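FACT-Spt16 (Cicer arietinum, PDB 5CE6) probably acts as a histone chaperone subunit of the FACT complex, its N-terminal domain being implicated in binding histones H3-H4 during transcription. Local coordinates at residues D25-T28 with F29-L33; D41-R44 with T45-W48; D320-P323 with I324-K327. All blocks are in the same frame, centred on the assembly; numbering follows the deposited sequence.

In the fold
All three contacts are local and lie at the surface, and each is set at the end of a helix. Interactions 1 and 2 share helix 26-42 of the N-terminal lobe: residues 25-33 form its capped start, residues 41-48 the turn that leaves its end, with centres 21 Å apart. Interaction 3, at residues 320-327, opens helix 323-342 in the metallopeptidase-like region, on the opposite side of the chain's centre, its centre 53 Å from that of interaction 1 and 51 Å from that of interaction 2. Aspartate carboxylates accept backbone N-H groups at the two starts, whereas in interaction 2 two arginine-aspartate salt bridges brace the turn. A potassium ion is bound close to interaction 3.

Interaction 1: D25-T28 with F29-L33; sequences DLNT and FQTRL
D25 O accepts from F29 N at 3.0 Å and opens a ladder of i to i+4 backbone bonds that carries on through L26-Q30, N27-T31 and T28-R32. D25 is the N-cap: its OD1 takes the T28 N-H at 3.0 Å, nearly straight at 171°, although the donor stands above the carboxylate plane. T28 and R32 run alongside each other. With T28 CG2 anti to the backbone N, the methyl reaches one face of the R32 guanidinium, 3.5 Å from R32 CZ and off-centre, near the edge of the group. The extended R32 chain carries this group on to W76, whose backbone O binds R32 NH1 and whose ring makes a cation-pi contact. An alanine in place of R32 would probably leave the T28 methyl without its flat partner and W76 O without this donor. On the outer side, a water bridges N27 OD1, at 2.7 Å, and T31 OG1, at 3.0 Å. Q30 CG packs 3.3 Å from L26 O, while Q30 NE2 adds a weak bond to that carbonyl. F29 packs on L77 and L78 of helix 69-78 and on A113 of helix 110-117, and L26 and Q30 rest on P112 of the latter helix.

Interaction 2: D41-R44 with T45-W48; sequences DDRR and TDLW
R43 and D46 run alongside each other and join through a salt bridge, while L47 crosses the same arginine. From R43 CB, 4.1 Å from both L47 CB and W48 CD1, the chain bends at chi2 and again at chi3 (-68°), folding back over the turn instead of running out straight. R43 NE then passes 3.6 Å from D46 OD2, and R43 CZ lies 3.7 Å from L47 CD1, a methyl centred over one guanidinium face. At the tip, R43 NH2 donates to D46 OD2 at 3.1 Å, a bent bond of 146° that meets the carboxylate from above its plane; the two flat groups are turned 37° apart. On the backbone, R43 O grips two donors, L47 N at 3.0 Å and W48 N at 3.2 Å, the latter in the carbonyl plane. R44 turns back to D41: its NH2 meets the anti side of D41 OD1 in a straight salt bridge of 2.8 Å, and its NH1 binds S51 O. The W48 indole, whose NE1 donates to H39 ND1, is buried against F36, W40 and F191. Together these contacts close the turn that follows helix 26-42, where R43 is the first residue to leave helical geometry and the chain starts toward strand 53-58 of the lobe's mixed sheet.

Interaction 3: D320-P323 with I324-K327; sequences DADP and IQSK
D322 O accepts from S326 N at 3.0 Å, and P323 O from K327 N, so regular i to i+4 bonding begins as the loop 320-322 turns into helix 323-342. The D322 and Q325 side chains lie roughly perpendicular, yet their carboxylate and amide groups stack with planes only 25° apart. With its CG held between the backbone N and the carbonyl carbon (chi1 73°), D322 swings OD1 back over the first turn. There OD1 takes Q325 N at 2.8 Å in a nearly straight bond of 174°, with a weak second bond from I324 N. Q325 reaches the other way: its extended chain brings OE1 to D322 N at 2.9 Å. Neither outer polar atom is idle, for D322 OD2 accepts from E416 N and Q325 NE2 donates to A295 O. S326 OG adds a second donor to D322 O at 3.0 Å, from above the carbonyl plane, and touches A321 CB at 3.4 Å. A295 belongs to the bound potassium site, and the ion lies about 5 Å from the side chain of Q325, which probably sits in its second shell. The reciprocal D322-Q325 bonds define a capping box, with proline at the first helical position.

Interaction 1: D25-T28 with F29-L33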
loop_
_atom_site.group_PDB
_atom_site.type_symbol
_atom_site.label_atom_id
_atom_site.label_comp_id
_atom_site.label_asym_id
_atom_site.label_seq_id
_atom_site.Cartn_x
_atom_site.Cartn_y
_atom_site.Cartn_z
ATOM N N ASP A 25 -9.031 3.557 20.722
ATOM C CA ASP A 25 -8.468 4.857 21.051
ATOM C C ASP A 25 -9.504 5.937 20.742
ATOM O O ASP A 25 -9.663 6.334 19.586
ATOM C CB ASP A 25 -7.206 5.073 20.212
ATOM C CG ASP A 25 -6.381 6.252 20.677
ATOM O OD1 ASP A 25 -6.952 7.320 20.984
ATOM O OD2 ASP A 25 -5.143 6.102 20.725
ATOM N N LEU A 26 -10.206 6.408 21.770
ATOM C CA LEU A 26 -11.284 7.382 21.587
ATOM C C LEU A 26 -10.807 8.760 21.124
ATOM O O LEU A 26 -11.522 9.453 20.402
ATOM C CB LEU A 26 -12.127 7.514 22.862
ATOM C CG LEU A 26 -12.871 6.251 23.303
ATOM C CD1 LEU A 26 -13.785 6.536 24.473
ATOM C CD2 LEU A 26 -13.662 5.651 22.155
ATOM N N ASN A 27 -9.606 9.158 21.540
ATOM C CA ASN A 27 -9.046 10.449 21.146
ATOM C C ASN A 27 -8.743 10.479 19.655
ATOM O O ASN A 27 -9.081 11.434 18.952
ATOM C CB ASN A 27 -7.777 10.748 21.955
ATOM C CG ASN A 27 -7.348 12.204 21.862
ATOM O OD1 ASN A 27 -7.279 12.779 20.772
ATOM N ND2 ASN A 27 -7.054 12.807 23.008
ATOM N N THR A 28 -8.104 9.417 19.181
ATOM C CA THR A 28 -7.805 9.263 17.763
ATOM C C THR A 28 -9.092 9.212 16.942
ATOM O O THR A 28 -9.200 9.866 15.904
ATOM C CB THR A 28 -6.992 7.987 17.518
ATOM O OG1 THR A 28 -5.687 8.146 18.086
ATOM C CG2 THR A 28 -6.867 7.710 16.032
ATOM N N PHE A 29 -10.065 8.441 17.422
ATOM C CA PHE A 29 -11.365 8.338 16.767
ATOM C C PHE A 29 -11.995 9.721 16.579
ATOM O O PHE A 29 -12.450 10.056 15.486
ATOM C CB PHE A 29 -12.301 7.436 17.578
ATOM C CG PHE A 29 -13.718 7.439 17.084
ATOM C CD1 PHE A 29 -14.070 6.729 15.944
ATOM C CD2 PHE A 29 -14.701 8.144 17.760
ATOM C CE1 PHE A 29 -15.371 6.736 15.482
ATOM C CE2 PHE A 29 -16.010 8.151 17.306
ATOM C CZ PHE A 29 -16.345 7.445 16.169
ATOM N N GLN A 30 -11.994 10.530 17.636
ATOM C CA GLN A 30 -12.605 11.860 17.579
ATOM C C GLN A 30 -11.893 12.777 16.592
ATOM O O GLN A 30 -12.530 13.459 15.788
ATOM C CB GLN A 30 -12.624 12.516 18.966
ATOM C CG GLN A 30 -13.637 11.932 19.926
ATOM C CD GLN A 30 -13.626 12.627 21.274
ATOM O OE1 GLN A 30 -14.267 13.661 21.457
ATOM N NE2 GLN A 30 -12.889 12.062 22.226
ATOM N N THR A 31 -10.567 12.790 16.666
ATOM C CA THR A 31 -9.758 13.625 15.792
ATOM C C THR A 31 -9.963 13.240 14.336
ATOM O O THR A 31 -10.148 14.102 13.466
ATOM C CB THR A 31 -8.266 13.514 16.144
ATOM O OG1 THR A 31 -8.052 14.043 17.457
ATOM C CG2 THR A 31 -7.428 14.297 15.159
ATOM N N ARG A 32 -9.954 11.939 14.073
ATOM C CA ARG A 32 -10.094 11.455 12.709
ATOM C C ARG A 32 -11.525 11.555 12.170
ATOM O O ARG A 32 -11.709 11.839 10.984
ATOM C CB ARG A 32 -9.498 10.052 12.579
ATOM C CG ARG A 32 -7.967 10.085 12.659
ATOM C CD ARG A 32 -7.320 8.712 12.588
ATOM N NE ARG A 32 -5.886 8.807 12.872
ATOM C CZ ARG A 32 -5.061 7.770 12.992
ATOM N NH1 ARG A 32 -5.508 6.533 12.860
ATOM N NH2 ARG A 32 -3.777 7.977 13.269
ATOM N N LEU A 33 -12.530 11.369 13.033
ATOM C CA LEU A 33 -13.918 11.540 12.605
ATOM C C LEU A 33 -14.159 13.001 12.215
ATOM O O LEU A 33 -14.833 13.297 11.222
ATOM C CB LEU A 33 -14.903 11.092 13.697
ATOM C CG LEU A 33 -16.388 10.995 13.330
ATOM C CD1 LEU A 33 -16.578 9.994 12.210
ATOM C CD2 LEU A 33 -17.225 10.601 14.541
HETATM O O HOH W 1 -5.470 13.479 18.845
#

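Interaction 2: D41-R44 with T45-W48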
loop_
_atom_site.group_PDB
_atom_site.type_symbol
_atom_site.label_atom_id
_atom_site.label_comp_id
_atom_site.label_asym_id
_atom_site.label_seq_id
_atom_site.Cartn_x
_atom_site.Cartn_y
_atom_site.Cartn_z
ATOM N N ASP A 41 -17.074 17.758 3.987
ATOM C CA ASP A 41 -17.842 18.980 3.797
ATOM C C ASP A 41 -17.084 19.970 2.916
ATOM O O ASP A 41 -17.665 20.584 2.021
ATOM C CB ASP A 41 -18.167 19.624 5.141
ATOM C CG ASP A 41 -19.173 20.756 5.015
ATOM O OD1 ASP A 41 -20.196 20.575 4.310
ATOM O OD2 ASP A 41 -18.937 21.828 5.615
ATOM N N ASP A 42 -15.787 20.110 3.175
ATOM C CA ASP A 42 -14.946 21.055 2.438
ATOM C C ASP A 42 -14.908 20.740 0.948
ATOM O O ASP A 42 -14.948 21.642 0.110
ATOM C CB ASP A 42 -13.514 21.048 2.987
ATOM C CG ASP A 42 -13.412 21.657 4.377
ATOM O OD1 ASP A 42 -14.343 22.372 4.781
ATOM O OD2 ASP A 42 -12.387 21.418 5.058
ATOM N N ARG A 43 -14.834 19.451 0.626
ATOM C CA ARG A 43 -14.655 19.008 -0.752
ATOM C C ARG A 43 -15.780 18.088 -1.222
ATOM O O ARG A 43 -15.532 17.132 -1.955
ATOM C CB ARG A 43 -13.309 18.292 -0.889
ATOM C CG ARG A 43 -12.131 19.112 -0.389
ATOM C CD ARG A 43 -11.829 20.263 -1.335
ATOM N NE ARG A 43 -11.327 19.782 -2.618
ATOM C CZ ARG A 43 -10.049 19.499 -2.858
ATOM N NH1 ARG A 43 -9.145 19.646 -1.899
ATOM N NH2 ARG A 43 -9.675 19.065 -4.053
ATOM N N ARG A 44 -17.014 18.398 -0.823
ATOM C CA ARG A 44 -18.164 17.539 -1.121
ATOM C C ARG A 44 -18.336 17.253 -2.621
ATOM O O ARG A 44 -18.450 16.101 -3.037
ATOM C CB ARG A 44 -19.448 18.137 -0.526
ATOM C CG ARG A 44 -20.611 17.156 -0.432
ATOM C CD ARG A 44 -21.803 17.766 0.295
ATOM N NE ARG A 44 -21.453 18.232 1.637
ATOM C CZ ARG A 44 -21.524 17.484 2.737
ATOM N NH1 ARG A 44 -21.935 16.226 2.663
ATOM N NH2 ARG A 44 -21.187 17.996 3.916
ATOM N N THR A 45 -18.333 18.309 -3.427
ATOM C CA THR A 45 -18.541 18.185 -4.864
ATOM C C THR A 45 -17.297 17.670 -5.581
ATOM O O THR A 45 -17.380 16.845 -6.494
ATOM C CB THR A 45 -18.921 19.543 -5.471
ATOM O OG1 THR A 45 -20.112 20.029 -4.842
ATOM C CG2 THR A 45 -19.160 19.412 -6.961
ATOM N N ASP A 46 -16.141 18.160 -5.150
ATOM C CA ASP A 46 -14.891 17.962 -5.871
ATOM C C ASP A 46 -14.307 16.561 -5.701
ATOM O O ASP A 46 -13.788 15.979 -6.652
ATOM C CB ASP A 46 -13.876 19.013 -5.416
ATOM C CG ASP A 46 -12.864 19.354 -6.490
ATOM O OD1 ASP A 46 -13.106 19.020 -7.671
ATOM O OD2 ASP A 46 -11.831 19.972 -6.152
ATOM N N LEU A 47 -14.399 16.024 -4.489
ATOM C CA LEU A 47 -13.760 14.757 -4.163
ATOM C C LEU A 47 -14.746 13.723 -3.627
ATOM O O LEU A 47 -14.478 12.524 -3.674
ATOM C CB LEU A 47 -12.657 14.977 -3.130
ATOM C CG LEU A 47 -11.454 15.789 -3.604
ATOM C CD1 LEU A 47 -10.413 15.845 -2.517
ATOM C CD2 LEU A 47 -10.882 15.174 -4.867
ATOM N N TRP A 48 -15.877 14.187 -3.106
ATOM C CA TRP A 48 -16.820 13.276 -2.453
ATOM C C TRP A 48 -18.117 13.079 -3.231
ATOM O O TRP A 48 -19.142 12.722 -2.652
ATOM C CB TRP A 48 -17.106 13.736 -1.022
ATOM C CG TRP A 48 -15.892 13.701 -0.155
ATOM C CD1 TRP A 48 -15.079 14.751 0.156
ATOM C CD2 TRP A 48 -15.332 12.553 0.504
ATOM N NE1 TRP A 48 -14.055 14.332 0.969
ATOM C CE2 TRP A 48 -14.190 12.987 1.204
ATOM C CE3 TRP A 48 -15.689 11.198 0.567
ATOM C CZ2 TRP A 48 -13.398 12.120 1.962
ATOM C CZ3 TRP A 48 -14.899 10.335 1.320
ATOM C CH2 TRP A 48 -13.772 10.801 2.011
#

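Interaction 3: D320-P323 with I324-K327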
loop_
_atom_site.group_PDB
_atom_site.type_symbol
_atom_site.label_atom_id
_atom_site.label_comp_id
_atom_site.label_asym_id
_atom_site.label_seq_id
_atom_site.Cartn_x
_atom_site.Cartn_y
_atom_site.Cartn_z
ATOM N N ASP A 320 28.205 -11.392 -11.661
ATOM C CA ASP A 320 29.047 -11.346 -12.859
ATOM C C ASP A 320 28.289 -10.676 -14.007
ATOM O O ASP A 320 28.208 -11.208 -15.120
ATOM C CB ASP A 320 29.484 -12.759 -13.256
ATOM C CG ASP A 320 30.339 -13.429 -12.193
ATOM O OD1 ASP A 320 31.396 -12.874 -11.842
ATOM O OD2 ASP A 320 29.946 -14.510 -11.707
ATOM N N ALA A 321 27.716 -9.517 -13.710
ATOM C CA ALA A 321 26.851 -8.808 -14.647
ATOM C C ALA A 321 27.571 -8.463 -15.936
ATOM O O ALA A 321 28.733 -8.059 -15.913
ATOM C CB ALA A 321 26.325 -7.543 -14.008
ATOM N N ASP A 322 26.873 -8.606 -17.057
ATOM C CA ASP A 322 27.436 -8.211 -18.339
ATOM C C ASP A 322 27.351 -6.688 -18.487
ATOM O O ASP A 322 26.772 -6.019 -17.626
ATOM C CB ASP A 322 26.804 -9.013 -19.500
ATOM C CG ASP A 322 25.377 -8.602 -19.835
ATOM O OD1 ASP A 322 24.975 -7.446 -19.616
ATOM O OD2 ASP A 322 24.644 -9.469 -20.366
ATOM N N PRO A 323 27.955 -6.121 -19.541
ATOM C CA PRO A 323 27.972 -4.655 -19.609
ATOM C C PRO A 323 26.597 -3.990 -19.698
ATOM O O PRO A 323 26.456 -2.857 -19.227
ATOM C CB PRO A 323 28.767 -4.384 -20.885
ATOM C CG PRO A 323 29.684 -5.524 -20.972
ATOM C CD PRO A 323 28.890 -6.708 -20.524
ATOM N N ILE A 324 25.613 -4.673 -20.283
ATOM C CA ILE A 324 24.297 -4.079 -20.457
ATOM C C ILE A 324 23.562 -4.104 -19.127
ATOM O O ILE A 324 22.925 -3.121 -18.730
ATOM C CB ILE A 324 23.485 -4.822 -21.528
ATOM C CG1 ILE A 324 24.221 -4.766 -22.871
ATOM C CG2 ILE A 324 22.089 -4.224 -21.657
ATOM C CD1 ILE A 324 23.491 -5.434 -24.011
ATOM N N GLN A 325 23.668 -5.232 -18.430
ATOM C CA GLN A 325 23.034 -5.374 -17.112
ATOM C C GLN A 325 23.625 -4.354 -16.139
ATOM O O GLN A 325 22.904 -3.761 -15.343
ATOM C CB GLN A 325 23.228 -6.790 -16.570
ATOM C CG GLN A 325 22.492 -7.894 -17.365
ATOM C CD GLN A 325 22.958 -9.289 -17.000
ATOM O OE1 GLN A 325 24.111 -9.489 -16.609
ATOM N NE2 GLN A 325 22.066 -10.272 -17.143
ATOM N N SER A 326 24.939 -4.140 -16.227
ATOM C CA SER A 326 25.625 -3.227 -15.329
ATOM C C SER A 326 25.205 -1.794 -15.605
ATOM O O SER A 326 24.875 -1.047 -14.679
ATOM C CB SER A 326 27.145 -3.335 -15.516
ATOM O OG SER A 326 27.611 -4.623 -15.164
ATOM N N LYS A 327 25.249 -1.408 -16.879
ATOM C CA LYS A 327 24.841 -0.064 -17.277
ATOM C C LYS A 327 23.387 0.195 -16.897
ATOM O O LYS A 327 23.060 1.234 -16.327
ATOM C CB LYS A 327 25.006 0.145 -18.783
ATOM C CG LYS A 327 24.481 1.509 -19.244
ATOM C CD LYS A 327 24.615 1.735 -20.748
ATOM C CE LYS A 327 24.021 3.096 -21.131
ATOM N NZ LYS A 327 24.053 3.387 -22.592
#